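Local structure of periplasmic binding protein (Veillonella parvula, 4MO9) at residues Y203-M208 against K290-E295; D234-D239 against K255-I260; I259-G264 against F327-K332. The protein probably binds an iron chelate or a related solute outside the cytoplasmic membrane and hands it to an ABC importer. All blocks are in the same frame, centred on the assembly; numbering follows the deposited sequence.

Contact 1: Y203-M208 against K290-E295; sequences YLEVGM and KAFTTE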
ATOM      1  N   TYR A 203      16.225 -10.937  -3.951  1.00 37.09           N
ATOM      2  CA  TYR A 203      16.710  -9.817  -3.158  1.00 32.47           C
ATOM      3  C   TYR A 203      15.752  -8.637  -3.338  1.00 33.76           C
ATOM      4  O   TYR A 203      15.459  -8.240  -4.472  1.00 35.17           O
ATOM      5  CB  TYR A 203      18.146  -9.423  -3.537  1.00 33.87           C
ATOM      6  CG  TYR A 203      18.555  -8.095  -2.940  1.00 36.91           C
ATOM      7  CD1 TYR A 203      18.482  -7.882  -1.569  1.00 38.77           C
ATOM      8  CD2 TYR A 203      18.984  -7.047  -3.745  1.00 36.85           C
ATOM      9  CE1 TYR A 203      18.825  -6.663  -1.007  1.00 39.97           C
ATOM     10  CE2 TYR A 203      19.330  -5.821  -3.194  1.00 39.26           C
ATOM     11  CZ  TYR A 203      19.252  -5.637  -1.824  1.00 40.16           C
ATOM     12  OH  TYR A 203      19.597  -4.428  -1.260  1.00 41.87           O
ATOM     13  N   LEU A 204      15.261  -8.095  -2.224  1.00 32.79           N
ATOM     14  CA  LEU A 204      14.257  -7.030  -2.245  1.00 31.97           C
ATOM     15  C   LEU A 204      14.861  -5.751  -1.689  1.00 33.75           C
ATOM     16  O   LEU A 204      15.520  -5.776  -0.649  1.00 36.06           O
ATOM     17  CB  LEU A 204      13.055  -7.417  -1.378  1.00 32.77           C
ATOM     18  CG  LEU A 204      12.300  -8.713  -1.670  1.00 31.93           C
ATOM     19  CD1 LEU A 204      11.327  -9.028  -0.524  1.00 29.97           C
ATOM     20  CD2 LEU A 204      11.533  -8.597  -2.971  1.00 30.30           C
ATOM     21  N   GLU A 205      14.650  -4.627  -2.367  1.00 32.11           N
ATOM     22  CA  GLU A 205      15.197  -3.371  -1.856  1.00 33.26           C
ATOM     23  C   GLU A 205      14.284  -2.206  -2.206  1.00 33.79           C
ATOM     24  O   GLU A 205      13.793  -2.123  -3.341  1.00 33.69           O
ATOM     25  CB  GLU A 205      16.614  -3.105  -2.393  1.00 34.05           C
ATOM     26  CG  GLU A 205      17.269  -1.856  -1.772  1.00 35.36           C
ATOM     27  CD  GLU A 205      18.566  -1.428  -2.460  1.00 40.64           C
ATOM     28  OE1 GLU A 205      19.387  -2.306  -2.829  1.00 43.94           O
ATOM     29  OE2 GLU A 205      18.787  -0.199  -2.616  1.00 39.04           O
ATOM     30  N   VAL A 206      14.042  -1.328  -1.228  1.00 31.38           N
ATOM     31  CA  VAL A 206      13.377  -0.055  -1.497  1.00 32.81           C
ATOM     32  C   VAL A 206      14.409   0.848  -2.169  1.00 35.82           C
ATOM     33  O   VAL A 206      15.452   1.167  -1.570  1.00 36.27           O
ATOM     34  CB  VAL A 206      12.862   0.614  -0.210  1.00 34.23           C
ATOM     35  CG1 VAL A 206      11.948   1.793  -0.555  1.00 34.03           C
ATOM     36  CG2 VAL A 206      12.090  -0.398   0.628  1.00 35.01           C
ATOM     37  N   GLY A 207      14.146   1.249  -3.412  1.00 34.47           N
ATOM     38  CA  GLY A 207      15.138   2.008  -4.160  1.00 36.54           C
ATOM     39  C   GLY A 207      15.102   3.507  -3.922  1.00 40.28           C
ATOM     40  O   GLY A 207      15.264   4.289  -4.863  1.00 43.18           O
HETATM   41  N   MSE A 208      14.919   3.907  -2.664  1.00 40.33           N
HETATM   42  CA  MSE A 208      14.727   5.313  -2.308  1.00 41.97           C
HETATM   43  C   MSE A 208      16.015   6.124  -2.350  1.00 43.19           C
HETATM   44  O   MSE A 208      15.983   7.350  -2.519  1.00 43.84           O
HETATM   45  CB  MSE A 208      14.108   5.415  -0.913  1.00 42.55           C
HETATM   46  CG  MSE A 208      13.964   6.841  -0.391  1.00 47.43           C
HETATM   47 SE   MSE A 208      13.049   6.871   1.330  0.76 66.60          SE
HETATM   48  CE  MSE A 208      14.338   5.842   2.359  1.00 44.00           C
ATOM     49  N   LYS A 290      17.946   0.407 -14.620  1.00 42.10           N
ATOM     50  CA  LYS A 290      19.209  -0.058 -15.191  1.00 44.23           C
ATOM     51  C   LYS A 290      20.426   0.517 -14.458  1.00 45.49           C
ATOM     52  O   LYS A 290      21.430  -0.172 -14.276  1.00 46.56           O
ATOM     53  CB  LYS A 290      19.282   0.258 -16.690  1.00 46.71           C
ATOM     54  CG  LYS A 290      20.653   0.011 -17.305  1.00 47.92           C
ATOM     55  CD  LYS A 290      20.642   0.208 -18.815  1.00 51.09           C
ATOM     56  CE  LYS A 290      22.002  -0.120 -19.405  1.00 55.23           C
ATOM     57  NZ  LYS A 290      22.019   0.037 -20.884  1.00 57.57           N
ATOM     58  N   ALA A 291      20.326   1.768 -14.017  1.00 44.65           N
ATOM     59  CA  ALA A 291      21.440   2.405 -13.317  1.00 45.40           C
ATOM     60  C   ALA A 291      21.842   1.670 -12.032  1.00 44.12           C
ATOM     61  O   ALA A 291      23.027   1.649 -11.677  1.00 45.49           O
ATOM     62  CB  ALA A 291      21.134   3.873 -13.030  1.00 45.94           C
ATOM     63  N   PHE A 292      20.862   1.088 -11.337  1.00 42.59           N
ATOM     64  CA  PHE A 292      21.145   0.246 -10.177  1.00 42.19           C
ATOM     65  C   PHE A 292      22.120  -0.877 -10.529  1.00 45.06           C
ATOM     66  O   PHE A 292      23.047  -1.163  -9.771  1.00 47.26           O
ATOM     67  CB  PHE A 292      19.855  -0.350  -9.609  1.00 43.01           C
ATOM     68  CG  PHE A 292      19.094   0.588  -8.715  1.00 39.00           C
ATOM     69  CD1 PHE A 292      18.248   1.551  -9.255  1.00 37.46           C
ATOM     70  CD2 PHE A 292      19.229   0.514  -7.333  1.00 39.37           C
ATOM     71  CE1 PHE A 292      17.550   2.423  -8.438  1.00 39.26           C
ATOM     72  CE2 PHE A 292      18.529   1.384  -6.504  1.00 40.10           C
ATOM     73  CZ  PHE A 292      17.689   2.341  -7.059  1.00 38.42           C
ATOM     74  N   THR A 293      21.923  -1.495 -11.692  1.00 45.87           N
ATOM     75  CA  THR A 293      22.738  -2.641 -12.121  1.00 46.51           C
ATOM     76  C   THR A 293      24.092  -2.249 -12.723  1.00 49.70           C
ATOM     77  O   THR A 293      25.036  -3.056 -12.754  1.00 45.83           O
ATOM     78  CB  THR A 293      21.944  -3.528 -13.116  1.00 49.29           C
ATOM     79  OG1 THR A 293      21.771  -2.837 -14.362  1.00 50.10           O
ATOM     80  CG2 THR A 293      20.578  -3.850 -12.550  1.00 48.11           C
ATOM     81  N   THR A 294      24.198  -1.008 -13.196  1.00 51.04           N
ATOM     82  CA  THR A 294      25.438  -0.550 -13.830  1.00 53.48           C
ATOM     83  C   THR A 294      26.353   0.243 -12.890  1.00 53.48           C
ATOM     84  O   THR A 294      27.566   0.281 -13.091  1.00 55.39           O
ATOM     85  CB  THR A 294      25.168   0.273 -15.126  1.00 52.68           C
ATOM     86  OG1 THR A 294      24.463   1.481 -14.807  1.00 50.30           O
ATOM     87  CG2 THR A 294      24.346  -0.541 -16.120  1.00 50.05           C
ATOM     88  N   GLU A 295      25.780   0.885 -11.876  1.00 50.93           N
ATOM     89  CA  GLU A 295      26.575   1.731 -10.985  1.00 56.09           C
ATOM     90  C   GLU A 295      27.104   0.961  -9.767  1.00 55.75           C
ATOM     91  O   GLU A 295      28.053   1.403  -9.110  1.00 60.02           O
ATOM     92  CB  GLU A 295      25.796   2.987 -10.546  1.00 59.80           C
ATOM     93  CG  GLU A 295      25.305   3.904 -11.685  1.00 63.93           C
ATOM     94  CD  GLU A 295      26.424   4.383 -12.609  1.00 73.86           C
ATOM     95  OE1 GLU A 295      26.988   5.477 -12.366  1.00 75.81           O
ATOM     96  OE2 GLU A 295      26.737   3.668 -13.590  1.00 76.16           O
TER
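Phe292 reaches from helix 282-295 to Gly207, which follows Val206 of strand 201-206, and this is chiefly a contact between a ring edge and backbone atoms. Phe292 CZ lies 3.8 Å from Gly207 O, which sits in the plane of the ring, so the carbonyl oxygen faces the C-H rim and not the pi cloud. Phe292 CZ is also 3.9 Å from Gly207 CA, and the neighbouring Phe292 CE2 is 4.2 Å from that CA. The glycine thus meets the ring with its alpha carbon as well as its carbonyl oxygen, both at the CZ end. With chi1 at -81°, CG stands anti to the carbonyl carbon of Phe292, which directs the ring off the helix toward the strand.

The polar part belongs to Glu205. Its OE2 also lies near the ring plane, 4.2 Å from Phe292 CE2, so two oxygens border one rim, a placing that would suit the slightly positive ring hydrogens. Tyr203 OH donates to Glu205 OE1 over 2.6 Å, meeting it on the anti side and 33° out of the carboxylate plane. Arg296, just beyond the helical segment, forms a salt bridge to OE1, while Gly215 N bonds to OE2. Both carboxylate oxygens are thus held, which should limit rotation of this buried group and favour its charged form.

Phe292 and Glu205 both also touch Ile262 on the adjacent parallel strand 259-263, so helix 282-295 packs against two neighbouring strands of the five-stranded mixed sheet.

Contact 2: D234-D239 against K255-I260; sequences DVITKD and KNPDII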
ATOM      1  N   ASP A 234      11.853 -17.363  -1.982  1.00 38.87           N
ATOM      2  CA  ASP A 234      12.820 -17.491  -0.897  1.00 41.65           C
ATOM      3  C   ASP A 234      13.545 -16.153  -0.719  1.00 41.04           C
ATOM      4  O   ASP A 234      14.439 -15.815  -1.501  1.00 40.45           O
ATOM      5  CB  ASP A 234      13.831 -18.601  -1.217  1.00 45.15           C
ATOM      6  CG  ASP A 234      14.760 -18.905  -0.055  1.00 51.64           C
ATOM      7  OD1 ASP A 234      14.712 -18.179   0.962  1.00 51.84           O
ATOM      8  OD2 ASP A 234      15.554 -19.869  -0.159  1.00 55.18           O
ATOM      9  N   VAL A 235      13.156 -15.390   0.300  1.00 38.62           N
ATOM     10  CA  VAL A 235      13.748 -14.073   0.553  1.00 37.48           C
ATOM     11  C   VAL A 235      15.176 -14.196   1.115  1.00 41.17           C
ATOM     12  O   VAL A 235      15.359 -14.595   2.268  1.00 42.04           O
ATOM     13  CB  VAL A 235      12.862 -13.257   1.516  1.00 37.31           C
ATOM     14  CG1 VAL A 235      13.458 -11.884   1.762  1.00 37.96           C
ATOM     15  CG2 VAL A 235      11.444 -13.128   0.953  1.00 35.10           C
ATOM     16  N   ILE A 236      16.187 -13.847   0.316  1.00 41.23           N
ATOM     17  CA  ILE A 236      17.579 -14.124   0.713  1.00 41.11           C
ATOM     18  C   ILE A 236      17.994 -13.427   2.017  1.00 42.67           C
ATOM     19  O   ILE A 236      18.937 -13.852   2.689  1.00 47.46           O
ATOM     20  CB  ILE A 236      18.615 -13.783  -0.404  1.00 43.21           C
ATOM     21  CG1 ILE A 236      18.767 -12.266  -0.593  1.00 39.53           C
ATOM     22  CG2 ILE A 236      18.265 -14.496  -1.720  1.00 43.17           C
ATOM     23  CD1 ILE A 236      19.986 -11.873  -1.460  1.00 44.00           C
ATOM     24  N   THR A 237      17.287 -12.356   2.367  1.00 42.38           N
ATOM     25  CA  THR A 237      17.601 -11.571   3.559  1.00 43.26           C
ATOM     26  C   THR A 237      16.787 -11.988   4.792  1.00 45.16           C
ATOM     27  O   THR A 237      16.951 -11.396   5.859  1.00 47.00           O
ATOM     28  CB  THR A 237      17.369 -10.061   3.311  1.00 41.93           C
ATOM     29  OG1 THR A 237      16.127  -9.877   2.619  1.00 39.20           O
ATOM     30  CG2 THR A 237      18.503  -9.458   2.482  1.00 42.44           C
ATOM     31  N   LYS A 238      15.924 -12.994   4.646  1.00 45.27           N
ATOM     32  CA  LYS A 238      14.991 -13.394   5.715  1.00 50.24           C
ATOM     33  C   LYS A 238      15.624 -13.631   7.097  1.00 57.58           C
ATOM     34  O   LYS A 238      14.981 -13.381   8.122  1.00 60.12           O
ATOM     35  CB  LYS A 238      14.159 -14.617   5.294  1.00 49.91           C
ATOM     36  CG  LYS A 238      14.938 -15.927   5.242  1.00 52.63           C
ATOM     37  CD  LYS A 238      14.199 -16.988   4.429  1.00 55.30           C
ATOM     38  CE  LYS A 238      15.040 -18.261   4.325  1.00 59.94           C
ATOM     39  NZ  LYS A 238      14.635 -19.143   3.188  1.00 60.56           N
ATOM     40  N   ASP A 239      16.874 -14.096   7.128  1.00 61.29           N
ATOM     41  CA  ASP A 239      17.564 -14.376   8.391  1.00 64.99           C
ATOM     42  C   ASP A 239      18.480 -13.246   8.868  1.00 65.60           C
ATOM     43  O   ASP A 239      18.795 -13.164  10.057  1.00 67.67           O
ATOM     44  CB  ASP A 239      18.385 -15.666   8.285  1.00 67.30           C
ATOM     45  CG  ASP A 239      17.524 -16.912   8.269  1.00 70.00           C
ATOM     46  OD1 ASP A 239      16.486 -16.933   8.968  1.00 69.79           O
ATOM     47  OD2 ASP A 239      17.896 -17.871   7.555  1.00 71.83           O
ATOM     48  N   LYS A 255      25.191 -14.208  -2.305  1.00 52.63           N
ATOM     49  CA  LYS A 255      23.958 -14.967  -2.478  1.00 54.18           C
ATOM     50  C   LYS A 255      23.608 -15.170  -3.946  1.00 50.14           C
ATOM     51  O   LYS A 255      23.038 -16.200  -4.305  1.00 45.94           O
ATOM     52  CB  LYS A 255      22.790 -14.291  -1.753  1.00 56.59           C
ATOM     53  CG  LYS A 255      22.826 -14.447  -0.242  1.00 62.54           C
ATOM     54  CD  LYS A 255      22.918 -15.916   0.149  1.00 66.96           C
ATOM     55  CE  LYS A 255      22.701 -16.110   1.643  1.00 69.39           C
ATOM     56  NZ  LYS A 255      23.725 -15.385   2.439  1.00 72.42           N
ATOM     57  N   ASN A 256      23.954 -14.191  -4.784  1.00 49.11           N
ATOM     58  CA  ASN A 256      23.658 -14.244  -6.218  1.00 50.63           C
ATOM     59  C   ASN A 256      22.213 -14.667  -6.480  1.00 45.94           C
ATOM     60  O   ASN A 256      21.960 -15.739  -7.014  1.00 45.54           O
ATOM     61  CB  ASN A 256      24.633 -15.195  -6.929  1.00 54.26           C
ATOM     62  CG  ASN A 256      24.668 -14.983  -8.433  1.00 57.67           C
ATOM     63  OD1 ASN A 256      24.292 -13.922  -8.940  1.00 56.66           O
ATOM     64  ND2 ASN A 256      25.132 -15.998  -9.156  1.00 60.89           N
ATOM     65  N   PRO A 257      21.254 -13.821  -6.093  1.00 45.44           N
ATOM     66  CA  PRO A 257      19.847 -14.248  -6.116  1.00 40.88           C
ATOM     67  C   PRO A 257      19.300 -14.475  -7.529  1.00 42.56           C
ATOM     68  O   PRO A 257      19.791 -13.862  -8.489  1.00 43.59           O
ATOM     69  CB  PRO A 257      19.121 -13.079  -5.445  1.00 39.60           C
ATOM     70  CG  PRO A 257      19.998 -11.881  -5.736  1.00 37.76           C
ATOM     71  CD  PRO A 257      21.412 -12.410  -5.690  1.00 43.74           C
ATOM     72  N   ASP A 258      18.302 -15.353  -7.650  1.00 43.51           N
ATOM     73  CA  ASP A 258      17.641 -15.597  -8.933  1.00 43.99           C
ATOM     74  C   ASP A 258      16.966 -14.332  -9.464  1.00 41.19           C
ATOM     75  O   ASP A 258      16.946 -14.085 -10.672  1.00 40.65           O
ATOM     76  CB  ASP A 258      16.581 -16.696  -8.793  1.00 45.12           C
ATOM     77  CG  ASP A 258      17.180 -18.073  -8.516  1.00 50.42           C
ATOM     78  OD1 ASP A 258      18.223 -18.416  -9.117  1.00 49.85           O
ATOM     79  OD2 ASP A 258      16.593 -18.814  -7.697  1.00 49.08           O
ATOM     80  N   ILE A 259      16.411 -13.539  -8.549  1.00 36.74           N
ATOM     81  CA  ILE A 259      15.585 -12.389  -8.906  1.00 37.77           C
ATOM     82  C   ILE A 259      15.955 -11.193  -8.014  1.00 36.84           C
ATOM     83  O   ILE A 259      16.289 -11.369  -6.841  1.00 35.95           O
ATOM     84  CB  ILE A 259      14.075 -12.754  -8.756  1.00 37.44           C
ATOM     85  CG1 ILE A 259      13.690 -13.838  -9.773  1.00 36.26           C
ATOM     86  CG2 ILE A 259      13.163 -11.527  -8.894  1.00 33.00           C
ATOM     87  CD1 ILE A 259      12.320 -14.465  -9.526  1.00 39.42           C
ATOM     88  N   ILE A 260      15.943  -9.990  -8.587  1.00 38.04           N
ATOM     89  CA  ILE A 260      16.135  -8.752  -7.827  1.00 37.54           C
ATOM     90  C   ILE A 260      14.905  -7.889  -8.091  1.00 35.67           C
ATOM     91  O   ILE A 260      14.457  -7.780  -9.240  1.00 35.30           O
ATOM     92  CB  ILE A 260      17.402  -7.981  -8.293  1.00 35.13           C
ATOM     93  CG1 ILE A 260      18.687  -8.695  -7.853  1.00 36.20           C
ATOM     94  CG2 ILE A 260      17.403  -6.550  -7.746  1.00 36.34           C
ATOM     95  CD1 ILE A 260      19.988  -8.085  -8.466  1.00 36.16           C
TER
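In the beta-alpha-beta crossover that runs from strand 234-235 through helix 249-255 to strand 259-263, Ile236 packs against Lys255 and Pro257. Ile236 comes next after Val235, within a type I turn from Val235 to Lys238 that is closed by a 2.9 Å bond from Lys238 N to Val235 O. Lys255 is the last residue of the helix, and Pro257 lies in the link to the next strand.

The two branches of Ile236 divide the work. Ile236 CD1, at the end of the longer branch, is 3.7 Å from Lys255 CB and 4.0 Å from Lys255 CG, so it rests on the aliphatic root of the lysine and not near its ammonium group. The two side chains run past one another in opposite senses. Ile236 CG2 turns instead to the proline, 4.1 Å from Pro257 CB, in a looser apolar touch. A chi1 of 72° sets CG1 of Ile236 between its backbone N and carbonyl carbon, leaving CG2 beside the N; this is how one residue serves both partners.

The chain direction changes between those partners at Asn256, the first residue past the helix, whose positive phi of 47° breaks the helical path. Its OD1 accepts from Lys303 N. Ile236 also meets Phe251 of the same helix, and both Ile236 and Pro257 touch Tyr203 on strand 201-206, which lies between the two strands of the crossover.

Beta-alpha-beta crossovers between parallel strands, here passing strand 201-206, are the building unit of the alpha/beta lobes of periplasmic binding proteins.

Contact 3: I259-G264 against F327-K332; sequences IIMIMG and FEYLAK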
ATOM      1  N   ILE A 259      16.411 -13.539  -8.549  1.00 36.74           N
ATOM      2  CA  ILE A 259      15.585 -12.389  -8.906  1.00 37.77           C
ATOM      3  C   ILE A 259      15.955 -11.193  -8.014  1.00 36.84           C
ATOM      4  O   ILE A 259      16.289 -11.369  -6.841  1.00 35.95           O
ATOM      5  CB  ILE A 259      14.075 -12.754  -8.756  1.00 37.44           C
ATOM      6  CG1 ILE A 259      13.690 -13.838  -9.773  1.00 36.26           C
ATOM      7  CG2 ILE A 259      13.163 -11.527  -8.894  1.00 33.00           C
ATOM      8  CD1 ILE A 259      12.320 -14.465  -9.526  1.00 39.42           C
ATOM      9  N   ILE A 260      15.943  -9.990  -8.587  1.00 38.04           N
ATOM     10  CA  ILE A 260      16.135  -8.752  -7.827  1.00 37.54           C
ATOM     11  C   ILE A 260      14.905  -7.889  -8.091  1.00 35.67           C
ATOM     12  O   ILE A 260      14.457  -7.780  -9.240  1.00 35.30           O
ATOM     13  CB  ILE A 260      17.402  -7.981  -8.293  1.00 35.13           C
ATOM     14  CG1 ILE A 260      18.687  -8.695  -7.853  1.00 36.20           C
ATOM     15  CG2 ILE A 260      17.403  -6.550  -7.746  1.00 36.34           C
ATOM     16  CD1 ILE A 260      19.988  -8.085  -8.466  1.00 36.16           C
HETATM   17  N   MSE A 261      14.340  -7.294  -7.046  1.00 33.14           N
HETATM   18  CA  MSE A 261      13.247  -6.350  -7.239  1.00 32.68           C
HETATM   19  C   MSE A 261      13.539  -5.083  -6.448  1.00 32.57           C
HETATM   20  O   MSE A 261      13.738  -5.143  -5.224  1.00 30.22           O
HETATM   21  CB  MSE A 261      11.912  -6.967  -6.811  1.00 30.44           C
HETATM   22  CG  MSE A 261      10.709  -6.179  -7.311  1.00 32.68           C
HETATM   23 SE   MSE A 261       9.006  -6.953  -6.745  0.73 41.48          SE
HETATM   24  CE  MSE A 261       9.375  -8.769  -7.387  1.00 31.14           C
ATOM     25  N   ILE A 262      13.606  -3.951  -7.156  1.00 31.75           N
ATOM     26  CA  ILE A 262      13.878  -2.651  -6.539  1.00 32.25           C
ATOM     27  C   ILE A 262      12.592  -1.832  -6.483  1.00 32.76           C
ATOM     28  O   ILE A 262      12.018  -1.528  -7.529  1.00 35.24           O
ATOM     29  CB  ILE A 262      14.909  -1.841  -7.357  1.00 34.80           C
ATOM     30  CG1 ILE A 262      16.169  -2.670  -7.637  1.00 38.13           C
ATOM     31  CG2 ILE A 262      15.247  -0.530  -6.641  1.00 35.32           C
ATOM     32  CD1 ILE A 262      16.970  -3.022  -6.395  1.00 39.50           C
HETATM   33  N   MSE A 263      12.140  -1.456  -5.288  1.00 31.04           N
HETATM   34  CA  MSE A 263      10.855  -0.755  -5.179  1.00 33.68           C
HETATM   35  C   MSE A 263      10.979   0.726  -5.579  1.00 33.73           C
HETATM   36  O   MSE A 263      11.948   1.409  -5.210  1.00 35.70           O
HETATM   37  CB  MSE A 263      10.259  -0.911  -3.773  1.00 31.95           C
HETATM   38  CG  MSE A 263      10.233  -2.364  -3.275  1.00 30.31           C
HETATM   39 SE   MSE A 263       9.447  -3.644  -4.530  0.72 37.05          SE
HETATM   40  CE  MSE A 263      10.152  -5.237  -3.660  1.00 30.85           C
ATOM     41  N   GLY A 264      10.016   1.205  -6.367  1.00 31.63           N
ATOM     42  CA  GLY A 264      10.014   2.589  -6.804  1.00 30.08           C
ATOM     43  C   GLY A 264       8.852   3.382  -6.235  1.00 31.54           C
ATOM     44  O   GLY A 264       7.860   2.811  -5.766  1.00 30.20           O
ATOM     45  N   PHE A 327       0.038  -8.841  -4.918  1.00 25.31           N
ATOM     46  CA  PHE A 327       0.034 -10.301  -4.775  1.00 26.96           C
ATOM     47  C   PHE A 327       0.212 -10.946  -6.148  1.00 28.32           C
ATOM     48  O   PHE A 327       1.017 -11.866  -6.314  1.00 28.59           O
ATOM     49  CB  PHE A 327      -1.283 -10.791  -4.137  1.00 25.86           C
ATOM     50  CG  PHE A 327      -1.319 -10.703  -2.629  1.00 27.63           C
ATOM     51  CD1 PHE A 327      -1.707  -9.526  -1.997  1.00 27.79           C
ATOM     52  CD2 PHE A 327      -1.015 -11.812  -1.842  1.00 30.31           C
ATOM     53  CE1 PHE A 327      -1.770  -9.442  -0.605  1.00 29.15           C
ATOM     54  CE2 PHE A 327      -1.077 -11.742  -0.432  1.00 31.94           C
ATOM     55  CZ  PHE A 327      -1.464 -10.551   0.185  1.00 29.67           C
ATOM     56  N   GLU A 328      -0.529 -10.450  -7.136  1.00 28.70           N
ATOM     57  CA  GLU A 328      -0.437 -10.972  -8.499  1.00 29.88           C
ATOM     58  C   GLU A 328       0.928 -10.713  -9.135  1.00 30.17           C
ATOM     59  O   GLU A 328       1.508 -11.598  -9.774  1.00 29.43           O
ATOM     60  CB  GLU A 328      -1.535 -10.362  -9.369  1.00 29.72           C
ATOM     61  CG  GLU A 328      -2.955 -10.814  -9.010  1.00 28.91           C
ATOM     62  CD  GLU A 328      -3.975 -10.286  -9.996  1.00 32.57           C
ATOM     63  OE1 GLU A 328      -3.751  -9.176 -10.543  1.00 34.60           O
ATOM     64  OE2 GLU A 328      -4.987 -10.978 -10.250  1.00 32.20           O
ATOM     65  N   TYR A 329       1.449  -9.504  -8.955  1.00 30.79           N
ATOM     66  CA  TYR A 329       2.752  -9.152  -9.544  1.00 31.62           C
ATOM     67  C   TYR A 329       3.877 -10.014  -8.995  1.00 30.26           C
ATOM     68  O   TYR A 329       4.752 -10.457  -9.738  1.00 31.34           O
ATOM     69  CB  TYR A 329       3.079  -7.680  -9.291  1.00 28.72           C
ATOM     70  CG  TYR A 329       4.333  -7.228 -10.004  1.00 29.82           C
ATOM     71  CD1 TYR A 329       5.498  -6.931  -9.304  1.00 30.15           C
ATOM     72  CD2 TYR A 329       4.353  -7.111 -11.387  1.00 31.29           C
ATOM     73  CE1 TYR A 329       6.650  -6.514  -9.970  1.00 30.16           C
ATOM     74  CE2 TYR A 329       5.500  -6.696 -12.064  1.00 33.78           C
ATOM     75  CZ  TYR A 329       6.641  -6.402 -11.351  1.00 33.09           C
ATOM     76  OH  TYR A 329       7.775  -5.991 -12.033  1.00 33.52           O
ATOM     77  N   LEU A 330       3.866 -10.252  -7.687  1.00 30.84           N
ATOM     78  CA  LEU A 330       4.935 -11.044  -7.083  1.00 29.65           C
ATOM     79  C   LEU A 330       4.856 -12.494  -7.556  1.00 30.99           C
ATOM     80  O   LEU A 330       5.862 -13.071  -7.950  1.00 31.30           O
ATOM     81  CB  LEU A 330       4.874 -10.974  -5.557  1.00 27.10           C
ATOM     82  CG  LEU A 330       5.253  -9.640  -4.921  1.00 27.97           C
ATOM     83  CD1 LEU A 330       4.860  -9.647  -3.448  1.00 29.67           C
ATOM     84  CD2 LEU A 330       6.750  -9.376  -5.080  1.00 32.90           C
ATOM     85  N   ALA A 331       3.659 -13.074  -7.538  1.00 31.30           N
ATOM     86  CA  ALA A 331       3.491 -14.478  -7.936  1.00 32.17           C
ATOM     87  C   ALA A 331       3.797 -14.704  -9.411  1.00 32.00           C
ATOM     88  O   ALA A 331       4.442 -15.701  -9.792  1.00 35.30           O
ATOM     89  CB  ALA A 331       2.082 -14.950  -7.608  1.00 28.09           C
ATOM     90  N   LYS A 332       3.338 -13.781 -10.249  1.00 30.35           N
ATOM     91  CA  LYS A 332       3.613 -13.844 -11.688  1.00 34.62           C
ATOM     92  C   LYS A 332       5.101 -13.629 -11.995  1.00 35.16           C
ATOM     93  O   LYS A 332       5.635 -14.208 -12.953  1.00 33.56           O
ATOM     94  CB  LYS A 332       2.740 -12.827 -12.440  1.00 38.19           C
ATOM     95  CG  LYS A 332       2.909 -12.792 -13.957  1.00 39.13           C
ATOM     96  CD  LYS A 332       1.947 -11.753 -14.555  1.00 38.01           C
ATOM     97  CE  LYS A 332       1.920 -11.769 -16.077  1.00 37.83           C
ATOM     98  NZ  LYS A 332       1.138 -12.903 -16.646  1.00 37.36           N
TER
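Selenomethionine Met261 meets Tyr329 and Leu330 where strand 259-263 of the mixed sheet packs on helix 324-334, and its selenium makes a Met-aromatic contact within this alpha/beta layer. The side chain leaves the strand toward the helix. CB and CG only span the gap: Met261 CG is still 4.9 Å from Tyr329 CE1. The first two torsions are both extended, carrying the selenium well out from the sheet.

At SE the chain gains two neighbours. Met261 SE lies 4.0 Å from Tyr329 CE1, and the direction from the centroid of the Tyr329 ring to Met261 SE, 5.3 Å long, lies 81° off the ring normal. The selenium therefore sits at the edge of the tyrosine, close to its plane, and does not cover a face. On the leucine, one branch does the touching: Leu330 CD2 is 3.7 Å from Met261 SE.

The tyrosine that offers this edge is held from elsewhere: its ring stacks with Phe365 near the C-terminus, and its side chain also touches Tyr311 and Ala313 of strand 310-313. Leu330 meets Ala231 and Leu227, the latter on helix 224-230, so the leucine touches both that helix and, through Met261, the sheet. Tyr311 touches Met261 as well, making the selenomethionine part of a buried apolar layer shared by two adjacent parallel strands and the covering helices.

Beyond SE the chain bends, chi3 being -52°, and the selenomethionine and leucine side chains cross at about a right angle. The closest touch comes at the tip, where Met261 CE lies 3.5 Å from Leu330 CD2.

All three contacts belong to the lobe built on the five-stranded mixed sheet, with centres about 13 to 14 Å apart. Strands 234-235, 201-206 and 259-263 lie side by side in that order and supply the common framework. Contact 2 is nested along the chain inside the loop closed by contact 1, and contact 3 begins on the strand where contact 2 ends, sharing Ile259 and Ile260. Backbone pairs join the sites directly: Tyr203 N to Ile259 O, 2.9 Å, and Gly207 N to Met263 O, 2.8 Å, are probable hydrogen bonds. Strand 201-206 and its neighbour thus tie the turn of contact 2 to helices 282-295 and 324-334 within one lobe of the solute-binding fold.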